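Local atomic coordinates of 3-oxo-glucose-6-phosphate:glutamate aminotransferase (Bacillus subtilis subsp. subtilis, PDB entry 4K2M), a protein that catalyses the reversible pyridoxal phosphate-dependent transamination of 3-dehydroglucose 6-phosphate with glutamate, giving kanosamine 6-phosphate on the way to the antibiotic kanosamine. Residues Glu41-Val46 with His55-Tyr60; Glu145-Ala150 with Asp182-Ala187; Gln208-Ile213 with Leu219-Asp224. One frame throughout, in Å; residues are numbered along the deposited sequence. Where two conformers were deposited one is given.

From the N terminus the chain first closes contact 1, where helix 41-46 meets the end of helix 53-57 across a short connection in the N-terminal domain. It then enters the aminotransferase fold. Contact 2 closes a longer excursion, bringing residues 182-187 back onto strand 145-148 after helix 154-163 and strand 166-169. Contact 3 follows as a tight helix-to-strand return, 208-213 onto 219-224. The three loops run in series, none nested in or crossing another. Contacts 2 and 3 reach the same seven-stranded sheet, their centres about 11 Å apart, and touch through I184 against I210 and I213; contact 1 lies on the opposite side of the chain's centre.

Contact 1: residues Glu41-Val46 with His55-Tyr60; sequences ERWKQV and HDLFNY
L57 reaches across to W43 and V46 where two short helices of the NtdA N-terminal domain, 41-46 and 53-57, come together as a helix-loop-helix pair. The backbones stay well apart, with the CA atoms of V46 and D56 8.3 Å from each other, and the space between them is bridged by the leucine. From CB, which does not itself head for the other helix, the L57 chain places CG anti to the carbonyl carbon and beside the backbone N (chi1 -58°). CB and CG serve as the stem, and the fork at CG divides the contact between two partners. On one prong, L57 CD2 meets V46 CG1 at 3.8 Å. The CD1 methyl turns to the indole of W43 and approaches the outer corner of the six-membered ring obliquely. L57 crosses both side chains at about a right angle, and the contact is wholly apolar.

V46 starts out toward L57 already at its CB. Its CG1 branch lies anti to the backbone N (chi1 163°), and this is the methyl that meets the leucine. W43, by contrast, brings in just the far end of its ring system. The rest of the buried indole is held by other helices: L19 and L23 of helix 13-24 touch it, and F317 of helix 312-329 meets it edge-to-face. L57 also leans on F317, so the helix pair is seated against the long helix 312-329 of the aminotransferase part. At the ring end of the fork, L57 CD1 stands 4.2 Å from W43 CH2.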
loop_
_atom_site.group_PDB
_atom_site.type_symbol
_atom_site.label_atom_id
_atom_site.label_comp_id
_atom_site.label_asym_id
_atom_site.label_seq_id
_atom_site.Cartn_x
_atom_site.Cartn_y
_atom_site.Cartn_z
ATOM N N GLU A 41 -8.295 -25.457 -5.684
ATOM C CA GLU A 41 -8.826 -25.502 -7.045
ATOM C C GLU A 41 -7.898 -26.200 -8.044
ATOM O O GLU A 41 -8.352 -26.988 -8.884
ATOM C CB GLU A 41 -9.223 -24.104 -7.532
ATOM C CG GLU A 41 -10.559 -23.621 -6.973
ATOM C CD GLU A 41 -11.729 -24.461 -7.461
ATOM O OE1 GLU A 41 -12.580 -24.844 -6.628
ATOM O OE2 GLU A 41 -11.800 -24.733 -8.680
ATOM N N ARG A 42 -6.599 -25.933 -7.944
ATOM C CA ARG A 42 -5.653 -26.517 -8.889
ATOM C C ARG A 42 -5.397 -28.003 -8.635
ATOM O O ARG A 42 -4.892 -28.703 -9.507
ATOM C CB ARG A 42 -4.353 -25.705 -8.938
ATOM C CG ARG A 42 -4.527 -24.328 -9.583
ATOM C CD ARG A 42 -4.934 -24.468 -11.050
ATOM N NE ARG A 42 -5.509 -23.246 -11.619
ATOM C CZ ARG A 42 -6.811 -22.971 -11.649
ATOM N NH1 ARG A 42 -7.685 -23.827 -11.132
ATOM N NH2 ARG A 42 -7.241 -21.837 -12.194
ATOM N N TRP A 43 -5.769 -28.488 -7.453
ATOM C CA TRP A 43 -5.660 -29.920 -7.143
ATOM C C TRP A 43 -6.706 -30.718 -7.926
ATOM O O TRP A 43 -6.457 -31.855 -8.341
ATOM C CB TRP A 43 -5.876 -30.179 -5.652
ATOM C CG TRP A 43 -4.648 -30.229 -4.781
ATOM C CD1 TRP A 43 -4.483 -29.603 -3.575
ATOM C CD2 TRP A 43 -3.445 -30.985 -5.009
ATOM N NE1 TRP A 43 -3.251 -29.920 -3.040
ATOM C CE2 TRP A 43 -2.593 -30.761 -3.903
ATOM C CE3 TRP A 43 -3.011 -31.837 -6.034
ATOM C CZ2 TRP A 43 -1.329 -31.342 -3.796
ATOM C CZ3 TRP A 43 -1.757 -32.412 -5.939
ATOM C CH2 TRP A 43 -0.927 -32.167 -4.829
ATOM N N LYS A 44 -7.875 -30.112 -8.121
ATOM C CA LYS A 44 -9.022 -30.777 -8.757
ATOM C C LYS A 44 -8.700 -31.472 -10.077
ATOM O O LYS A 44 -9.035 -32.647 -10.272
ATOM C CB LYS A 44 -10.160 -29.782 -8.986
ATOM C CG LYS A 44 -10.926 -29.383 -7.734
ATOM C CD LYS A 44 -12.064 -28.438 -8.105
ATOM C CE LYS A 44 -13.229 -28.539 -7.131
ATOM N NZ LYS A 44 -14.467 -29.028 -7.811
ATOM N N GLN A 45 -8.067 -30.750 -10.992
ATOM C CA GLN A 45 -7.736 -31.331 -12.289
ATOM C C GLN A 45 -6.590 -32.315 -12.125
ATOM O O GLN A 45 -6.572 -33.391 -12.735
ATOM C CB GLN A 45 -7.346 -30.238 -13.288
ATOM C CG GLN A 45 -6.809 -30.765 -14.622
ATOM C CD GLN A 45 -7.862 -31.497 -15.448
ATOM O OE1 GLN A 45 -9.052 -31.176 -15.395
ATOM N NE2 GLN A 45 -7.422 -32.487 -16.219
ATOM N N VAL A 46 -5.641 -31.936 -11.274
ATOM C CA VAL A 46 -4.410 -32.689 -11.100
ATOM C C VAL A 46 -4.708 -34.085 -10.560
ATOM O O VAL A 46 -4.177 -35.079 -11.052
ATOM C CB VAL A 46 -3.438 -31.923 -10.161
ATOM C CG1 VAL A 46 -2.364 -32.838 -9.628
ATOM C CG2 VAL A 46 -2.815 -30.733 -10.896
ATOM N N HIS A 55 7.273 -36.539 -12.096
ATOM C CA HIS A 55 6.911 -36.210 -13.462
ATOM C C HIS A 55 5.728 -35.243 -13.567
ATOM O O HIS A 55 5.776 -34.259 -14.327
ATOM C CB HIS A 55 6.604 -37.466 -14.283
ATOM C CG HIS A 55 6.295 -37.155 -15.710
ATOM N ND1 HIS A 55 7.259 -36.725 -16.600
ATOM C CD2 HIS A 55 5.122 -37.140 -16.388
ATOM C CE1 HIS A 55 6.696 -36.494 -17.773
ATOM N NE2 HIS A 55 5.400 -36.729 -17.668
ATOM N N ASP A 56 4.652 -35.524 -12.832
ATOM C CA ASP A 56 3.400 -34.803 -13.067
ATOM C C ASP A 56 3.375 -33.421 -12.429
ATOM O O ASP A 56 2.794 -32.486 -12.996
ATOM C CB ASP A 56 2.187 -35.634 -12.624
ATOM C CG ASP A 56 2.012 -36.891 -13.461
ATOM O OD1 ASP A 56 2.092 -36.785 -14.702
ATOM O OD2 ASP A 56 1.802 -37.973 -12.875
ATOM N N LEU A 57 4.014 -33.277 -11.269
ATOM C CA LEU A 57 4.044 -31.967 -10.615
ATOM C C LEU A 57 5.282 -31.154 -10.967
ATOM O O LEU A 57 5.222 -29.931 -11.006
ATOM C CB LEU A 57 3.927 -32.093 -9.093
ATOM C CG LEU A 57 2.673 -32.802 -8.591
ATOM C CD1 LEU A 57 2.530 -32.626 -7.081
ATOM C CD2 LEU A 57 1.434 -32.288 -9.327
ATOM N N PHE A 58 6.404 -31.829 -11.216
ATOM C CA PHE A 58 7.672 -31.125 -11.411
ATOM C C PHE A 58 8.244 -31.212 -12.818
ATOM O O PHE A 58 9.211 -30.521 -13.135
ATOM C CB PHE A 58 8.718 -31.623 -10.408
ATOM C CG PHE A 58 8.473 -31.146 -9.004
ATOM C CD1 PHE A 58 9.024 -29.940 -8.571
ATOM C CD2 PHE A 58 7.701 -31.896 -8.118
ATOM C CE1 PHE A 58 8.799 -29.488 -7.281
ATOM C CE2 PHE A 58 7.469 -31.447 -6.816
ATOM C CZ PHE A 58 8.024 -30.246 -6.400
ATOM N N ASN A 59 7.646 -32.053 -13.650
ATOM C CA ASN A 59 8.171 -32.312 -14.999
ATOM C C ASN A 59 9.684 -32.588 -14.956
ATOM O O ASN A 59 10.456 -32.006 -15.726
ATOM C CB ASN A 59 7.870 -31.142 -15.944
ATOM C CG ASN A 59 8.138 -31.486 -17.405
ATOM O OD1 ASN A 59 8.008 -32.636 -17.809
ATOM N ND2 ASN A 59 8.510 -30.484 -18.198
ATOM N N TYR A 60 10.086 -33.482 -14.053
ATOM C CA TYR A 60 11.499 -33.796 -13.798
ATOM C C TYR A 60 12.211 -34.134 -15.111
ATOM O O TYR A 60 11.776 -35.023 -15.852
ATOM C CB TYR A 60 11.584 -35.009 -12.860
ATOM C CG TYR A 60 12.956 -35.315 -12.264
ATOM C CD1 TYR A 60 13.998 -34.392 -12.317
ATOM C CD2 TYR A 60 13.199 -36.534 -11.661
ATOM C CE1 TYR A 60 15.247 -34.684 -11.769
ATOM C CE2 TYR A 60 14.438 -36.843 -11.106
ATOM C CZ TYR A 60 15.455 -35.912 -11.154
ATOM O OH TYR A 60 16.683 -36.226 -10.586
#

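Contact 2: residues Glu145-Ala150 with Asp182-Ala187; sequences EVIMPA and DKIEEA
I147 on strand 145-148 faces I184, their CA atoms 7.2 Å apart, where the 182-187 segment passes the strand; residues 184-187 have helical backbone angles, and A187 N bonds to I184 O at 2.9 Å. This turn brings I184 and A187 to the same isoleucine. The CB of I147 points at the turn, and its CG1 branch, trans to the carbonyl carbon (chi1 -67°) and then extended through chi2, carries CD1 to the contact. That one methyl does most of the touching: I147 CD1 comes nearest to I184 O, at 3.7 Å, and lies 3.9 Å from I184 CG2 and 4.0 Å from A187 CB. The second branch of I147 adds a looser contact, I147 CG2 to I184 CG2 at 4.2 Å. The delta methyl of I147 therefore meets the CG2 methyl of I184 with the side chains at an oblique angle, while A187 offers its single methyl to the end of the longer chain.

A polar bridge accompanies this apolar patch. One water gives a hydrogen bond to E145 OE1 at 2.8 Å and another to A187 O at 2.8 Å, tying the carboxylate of the strand to the last carbonyl of the turn. The same OE1 is also hydrogen-bonded to T189 OG1, so two partners hold this oxygen near the point where the chain leads into strand 192-195. V170 touches both I147 and A187, and I184 packs on I195 of the neighbouring strand. The contact joins the strand next to the 166-169 edge of the mixed, mainly parallel seven-stranded sheet to the connection between strands 166-169 and 192-195, layered on the sheet as in the large domain of the aspartate aminotransferase fold.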
loop_
_atom_site.group_PDB
_atom_site.type_symbol
_atom_site.label_atom_id
_atom_site.label_comp_id
_atom_site.label_asym_id
_atom_site.label_seq_id
_atom_site.Cartn_x
_atom_site.Cartn_y
_atom_site.Cartn_z
ATOM N N GLU A 145 6.246 -2.604 26.171
ATOM C CA GLU A 145 7.269 -3.526 25.711
ATOM C C GLU A 145 6.660 -4.713 24.962
ATOM O O GLU A 145 5.589 -5.228 25.308
ATOM C CB GLU A 145 8.151 -3.989 26.875
ATOM C CG GLU A 145 9.155 -2.915 27.318
ATOM C CD GLU A 145 9.936 -3.289 28.567
ATOM O OE1 GLU A 145 9.748 -4.404 29.107
ATOM O OE2 GLU A 145 10.746 -2.442 29.008
ATOM N N VAL A 146 7.364 -5.142 23.923
ATOM C CA VAL A 146 6.905 -6.238 23.077
ATOM C C VAL A 146 8.034 -7.238 22.978
ATOM O O VAL A 146 9.075 -6.932 22.394
ATOM C CB VAL A 146 6.597 -5.722 21.648
ATOM C CG1 VAL A 146 6.147 -6.897 20.739
ATOM C CG2 VAL A 146 5.530 -4.632 21.686
ATOM N N ILE A 147 7.853 -8.418 23.568
ATOM C CA ILE A 147 8.886 -9.440 23.540
ATOM C C ILE A 147 8.884 -10.130 22.173
ATOM O O ILE A 147 7.832 -10.561 21.683
ATOM C CB ILE A 147 8.665 -10.465 24.661
ATOM C CG1 ILE A 147 8.892 -9.793 26.029
ATOM C CG2 ILE A 147 9.608 -11.652 24.486
ATOM C CD1 ILE A 147 8.572 -10.731 27.220
ATOM N N MET A 148 10.054 -10.236 21.548
ATOM C CA MET A 148 10.123 -10.732 20.169
ATOM C C MET A 148 11.525 -11.247 19.890
ATOM O O MET A 148 12.468 -10.929 20.648
ATOM C CB MET A 148 9.750 -9.606 19.175
ATOM C CG MET A 148 10.595 -8.358 19.295
ATOM S SD MET A 148 10.112 -7.091 18.097
ATOM C CE MET A 148 10.665 -7.819 16.566
ATOM N N PRO A 149 11.685 -12.020 18.801
ATOM C CA PRO A 149 13.040 -12.439 18.413
ATOM C C PRO A 149 13.779 -11.354 17.635
ATOM O O PRO A 149 13.166 -10.416 17.099
ATOM C CB PRO A 149 12.780 -13.651 17.514
ATOM C CG PRO A 149 11.468 -13.318 16.848
ATOM C CD PRO A 149 10.652 -12.610 17.915
ATOM N N ALA A 150 15.098 -11.496 17.543
ATOM C CA ALA A 150 15.923 -10.516 16.847
ATOM C C ALA A 150 16.345 -10.959 15.451
ATOM O O ALA A 150 17.150 -10.273 14.802
ATOM C CB ALA A 150 17.166 -10.212 17.689
ATOM N N ASP A 182 11.123 -20.812 26.539
ATOM C CA ASP A 182 11.829 -20.902 27.814
ATOM C C ASP A 182 12.666 -19.663 28.156
ATOM O O ASP A 182 13.268 -19.610 29.223
ATOM C CB ASP A 182 12.710 -22.147 27.839
ATOM C CG ASP A 182 11.904 -23.425 27.932
ATOM O OD1 ASP A 182 10.854 -23.413 28.609
ATOM O OD2 ASP A 182 12.324 -24.434 27.328
ATOM N N LYS A 183 12.701 -18.671 27.264
ATOM C CA LYS A 183 13.470 -17.440 27.506
ATOM C C LYS A 183 12.568 -16.223 27.655
ATOM O O LYS A 183 13.028 -15.110 27.920
ATOM C CB LYS A 183 14.432 -17.168 26.338
ATOM C CG LYS A 183 15.528 -18.194 26.151
ATOM C CD LYS A 183 16.599 -18.068 27.230
ATOM C CE LYS A 183 17.841 -18.848 26.824
ATOM N NZ LYS A 183 18.860 -18.858 27.910
ATOM N N ILE A 184 11.273 -16.426 27.472
ATOM C CA ILE A 184 10.360 -15.296 27.427
ATOM C C ILE A 184 10.107 -14.743 28.824
ATOM O O ILE A 184 10.151 -13.532 29.040
ATOM C CB ILE A 184 9.030 -15.701 26.756
ATOM C CG1 ILE A 184 9.276 -15.986 25.274
ATOM C CG2 ILE A 184 7.976 -14.607 26.931
ATOM C CD1 ILE A 184 8.035 -16.538 24.545
ATOM N N GLU A 185 9.855 -15.634 29.776
ATOM C CA GLU A 185 9.453 -15.200 31.107
ATOM C C GLU A 185 10.522 -14.324 31.766
ATOM O O GLU A 185 10.207 -13.314 32.397
ATOM C CB GLU A 185 9.115 -16.414 31.984
ATOM C CG GLU A 185 8.742 -16.029 33.402
ATOM C CD GLU A 185 8.220 -17.209 34.199
ATOM O OE1 GLU A 185 7.499 -16.980 35.189
ATOM O OE2 GLU A 185 8.530 -18.360 33.825
ATOM N N GLU A 186 11.784 -14.692 31.574
ATOM C CA GLU A 186 12.922 -13.899 32.068
ATOM C C GLU A 186 12.868 -12.412 31.631
ATOM O O GLU A 186 13.289 -11.524 32.373
ATOM C CB GLU A 186 14.230 -14.572 31.593
ATOM C CG GLU A 186 15.477 -13.702 31.627
ATOM C CD GLU A 186 16.745 -14.457 31.226
ATOM O OE1 GLU A 186 16.700 -15.249 30.256
ATOM O OE2 GLU A 186 17.794 -14.252 31.883
ATOM N N ALA A 187 12.334 -12.137 30.439
ATOM C CA ALA A 187 12.330 -10.777 29.896
ATOM C C ALA A 187 11.124 -9.937 30.313
ATOM O O ALA A 187 11.043 -8.749 29.998
ATOM C CB ALA A 187 12.432 -10.817 28.370
HETATM O O HOH W 1 9.486 -7.052 28.378
#

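Contact 3: residues Gln208-Ile213 with Leu219-Asp224; sequences QHIRQI and LKVIED. With O1G (3-deoxy-3-[(E)-({3-hydroxy-2-methyl-5-[(phosphonooxy)methyl]pyridin-4-yl}methylidene)amino]-6-O-phosphono-alpha-D-gluco pyranose), chain C.
V221 of strand 220-224 packs under I210 and R211 of helix 207-217, the helix and second strand of a beta-alpha-beta unit that starts with strand 192-195. The closer packing is between valine and arginine. V221 points its CB at the helix, and its CG2 lies over one face of the R211 guanidinium, offset toward the rim, 3.9 Å from NH2. The R211 chain reaches this place by folding back: CG leaves anti to the backbone N, and bends at chi2 (48°) and chi3 (68°) bring the flat group down over the valine. On the other flank I210 makes a longer apolar contact, its CG2 4.3 Å from V221 CG2.

Toward L219 the fit is looser and water takes part. R211 NH1 is 4.1 Å from L219 O, and a water lying in the guanidinium plane at its edge spans the gap. The water accepts from R211 NH1 at 2.8 Å and donates to L219 O at 2.9 Å. NH1 also bonds N215 OD1, NE bonds Y237 O, and NH2 forms a salt bridge with D239, whose OD2 in addition accepts from V221 N. The guanidinium is thus fixed in rotation by its polar partners while its face rests on V221.

At the far end of the strand, D224 OD2 lies 2.7 Å from N1', the pyridine nitrogen of the cofactor in its external aldimine with kanosamine 6-phosphate, and also takes a hydrogen bond from T156 OG1. An aspartate paired with this nitrogen is a hallmark of fold-type I (aspartate aminotransferase fold) pyridoxal phosphate enzymes, and the pairing is consistent with the role of the pyridine ring as an electron sink in transamination.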
loop_
_atom_site.group_PDB
_atom_site.type_symbol
_atom_site.label_atom_id
_atom_site.label_comp_id
_atom_site.label_asym_id
_atom_site.label_seq_id
_atom_site.Cartn_x
_atom_site.Cartn_y
_atom_site.Cartn_z
ATOM N N GLN A 208 1.505 -22.998 22.002
ATOM C CA GLN A 208 0.837 -23.406 23.249
ATOM C C GLN A 208 1.621 -22.957 24.485
ATOM O O GLN A 208 1.049 -22.440 25.456
ATOM C CB GLN A 208 0.583 -24.924 23.280
ATOM C CG GLN A 208 -0.174 -25.369 24.534
ATOM C CD GLN A 208 -0.558 -26.837 24.500
ATOM O OE1 GLN A 208 0.054 -27.637 23.790
ATOM N NE2 GLN A 208 -1.581 -27.196 25.266
ATOM N N HIS A 209 2.938 -23.116 24.435
ATOM C CA HIS A 209 3.796 -22.738 25.550
ATOM C C HIS A 209 3.812 -21.212 25.675
ATOM O O HIS A 209 3.696 -20.666 26.765
ATOM C CB HIS A 209 5.192 -23.328 25.327
ATOM C CG HIS A 209 6.105 -23.212 26.503
ATOM N ND1 HIS A 209 5.774 -22.514 27.646
ATOM C CD2 HIS A 209 7.348 -23.710 26.713
ATOM C CE1 HIS A 209 6.774 -22.587 28.507
ATOM N NE2 HIS A 209 7.742 -23.304 27.965
ATOM N N ILE A 210 3.924 -20.518 24.547
ATOM C CA ILE A 210 3.833 -19.064 24.543
ATOM C C ILE A 210 2.515 -18.578 25.159
ATOM O O ILE A 210 2.510 -17.654 25.968
ATOM C CB ILE A 210 4.052 -18.497 23.108
ATOM C CG1 ILE A 210 5.487 -18.782 22.654
ATOM C CG2 ILE A 210 3.760 -16.993 23.073
ATOM C CD1 ILE A 210 5.772 -18.426 21.179
ATOM N N ARG A 211 1.398 -19.213 24.800
ATOM C CA ARG A 211 0.094 -18.821 25.345
ATOM C C ARG A 211 0.018 -19.075 26.858
ATOM O O ARG A 211 -0.584 -18.296 27.603
ATOM C CB ARG A 211 -1.030 -19.560 24.586
ATOM C CG ARG A 211 -2.436 -19.483 25.206
ATOM C CD ARG A 211 -2.826 -18.072 25.585
ATOM N NE ARG A 211 -3.021 -17.202 24.435
ATOM C CZ ARG A 211 -3.338 -15.914 24.522
ATOM N NH1 ARG A 211 -3.484 -15.337 25.708
ATOM N NH2 ARG A 211 -3.504 -15.198 23.424
ATOM N N GLN A 212 0.627 -20.157 27.322
ATOM C CA GLN A 212 0.648 -20.397 28.763
ATOM C C GLN A 212 1.349 -19.265 29.507
ATOM O O GLN A 212 0.874 -18.818 30.550
ATOM C CB GLN A 212 1.318 -21.730 29.085
ATOM C CG GLN A 212 0.457 -22.925 28.734
ATOM C CD GLN A 212 1.237 -24.226 28.773
ATOM O OE1 GLN A 212 2.426 -24.241 29.101
ATOM N NE2 GLN A 212 0.570 -25.327 28.435
ATOM N N ILE A 213 2.477 -18.805 28.979
ATOM C CA ILE A 213 3.175 -17.668 29.574
ATOM C C ILE A 213 2.341 -16.397 29.487
ATOM O O ILE A 213 2.214 -15.656 30.466
ATOM C CB ILE A 213 4.545 -17.437 28.928
ATOM C CG1 ILE A 213 5.420 -18.670 29.159
ATOM C CG2 ILE A 213 5.217 -16.189 29.517
ATOM C CD1 ILE A 213 6.688 -18.695 28.344
ATOM N N LEU A 219 -0.530 -11.082 29.191
ATOM C CA LEU A 219 0.001 -10.449 27.980
ATOM C C LEU A 219 -0.880 -10.813 26.785
ATOM O O LEU A 219 -1.565 -11.836 26.787
ATOM C CB LEU A 219 1.439 -10.914 27.720
ATOM C CG LEU A 219 2.372 -10.810 28.934
ATOM C CD1 LEU A 219 3.766 -11.363 28.619
ATOM C CD2 LEU A 219 2.485 -9.378 29.372
ATOM N N LYS A 220 -0.870 -9.957 25.769
ATOM C CA LYS A 220 -1.529 -10.253 24.502
ATOM C C LYS A 220 -0.513 -10.871 23.553
ATOM O O LYS A 220 0.677 -10.550 23.609
ATOM C CB LYS A 220 -2.057 -8.954 23.894
ATOM C CG LYS A 220 -3.113 -8.282 24.757
ATOM C CD LYS A 220 -4.369 -9.133 24.804
ATOM C CE LYS A 220 -5.405 -8.518 25.732
ATOM N NZ LYS A 220 -5.527 -7.056 25.473
ATOM N N VAL A 221 -0.984 -11.745 22.676
ATOM C CA VAL A 221 -0.103 -12.429 21.738
ATOM C C VAL A 221 -0.516 -12.046 20.329
ATOM O O VAL A 221 -1.644 -12.305 19.904
ATOM C CB VAL A 221 -0.187 -13.945 21.883
ATOM C CG1 VAL A 221 0.650 -14.628 20.805
ATOM C CG2 VAL A 221 0.286 -14.382 23.259
ATOM N N ILE A 222 0.391 -11.404 19.613
ATOM C CA ILE A 222 0.134 -11.129 18.215
ATOM C C ILE A 222 1.218 -11.864 17.461
ATOM O O ILE A 222 2.408 -11.641 17.704
ATOM C CB ILE A 222 0.143 -9.605 17.922
ATOM C CG1 ILE A 222 0.168 -9.343 16.411
ATOM C CG2 ILE A 222 1.302 -8.900 18.649
ATOM C CD1 ILE A 222 -0.154 -7.878 16.045
ATOM N N GLU A 223 0.825 -12.765 16.568
ATOM C CA GLU A 223 1.828 -13.595 15.917
ATOM C C GLU A 223 2.101 -13.078 14.516
ATOM O O GLU A 223 1.185 -12.662 13.802
ATOM C CB GLU A 223 1.397 -15.056 15.882
ATOM C CG GLU A 223 0.153 -15.292 15.069
ATOM C CD GLU A 223 -0.308 -16.727 15.083
ATOM O OE1 GLU A 223 0.460 -17.621 15.503
ATOM O OE2 GLU A 223 -1.455 -16.961 14.656
ATOM N N ASP A 224 3.378 -13.064 14.147
ATOM C CA ASP A 224 3.788 -12.657 12.813
ATOM C C ASP A 224 3.846 -13.951 12.031
ATOM O O ASP A 224 4.818 -14.704 12.124
ATOM C CB ASP A 224 5.174 -12.016 12.875
ATOM C CG ASP A 224 5.702 -11.622 11.520
ATOM O OD1 ASP A 224 5.180 -12.098 10.489
ATOM O OD2 ASP A 224 6.669 -10.845 11.489
HETATM P P O1G C . 5.268 -7.207 4.085
HETATM C C3A O1G C . 8.434 -11.193 6.886
HETATM O O3 O1G C . 9.233 -12.035 6.187
HETATM C C1 O1G C . 12.094 -10.091 1.795
HETATM N "N1'" O1G C . 7.321 -10.547 8.871
HETATM C C2 O1G C . 11.330 -10.454 3.070
HETATM O O2 O1G C . 11.643 -11.875 3.265
HETATM C C9A O1G C . 8.123 -11.414 8.231
HETATM C C2A O1G C . 8.644 -12.609 9.011
HETATM C C3 O1G C . 9.813 -10.220 2.970
HETATM N "N3'" O1G C . 9.326 -10.365 4.354
HETATM O O1 O1G C . 11.832 -11.021 0.732
HETATM C C4 O1G C . 9.475 -8.851 2.348
HETATM O O4 O1G C . 8.113 -9.056 1.924
HETATM C C4A O1G C . 7.925 -10.093 6.219
HETATM C C4B O1G C . 8.259 -9.822 4.805
HETATM C C5 O1G C . 10.291 -8.697 1.065
HETATM O O5 O1G C . 11.696 -8.796 1.325
HETATM C C5A O1G C . 7.100 -9.208 6.907
HETATM C C5T O1G C . 6.451 -7.934 6.340
HETATM C C6 O1G C . 10.214 -7.325 0.456
HETATM C C6A O1G C . 6.821 -9.461 8.242
HETATM O OP1 O1G C . 5.113 -5.883 4.803
HETATM O OP2 O1G C . 3.998 -7.688 3.466
HETATM O OP3 O1G C . 6.510 -7.220 3.164
HETATM O OP4 O1G C . 5.541 -8.300 5.276
HETATM O O6 O1G C . 10.724 -7.215 -0.818
HETATM P "P'" O1G C . 10.076 -6.193 -1.877
HETATM O OP6 O1G C . 8.656 -6.675 -2.091
HETATM O OP7 O1G C . 10.165 -4.793 -1.316
HETATM O OP8 O1G C . 10.970 -6.400 -3.103
HETATM O O HOH W 2 -4.094 -12.657 25.562
#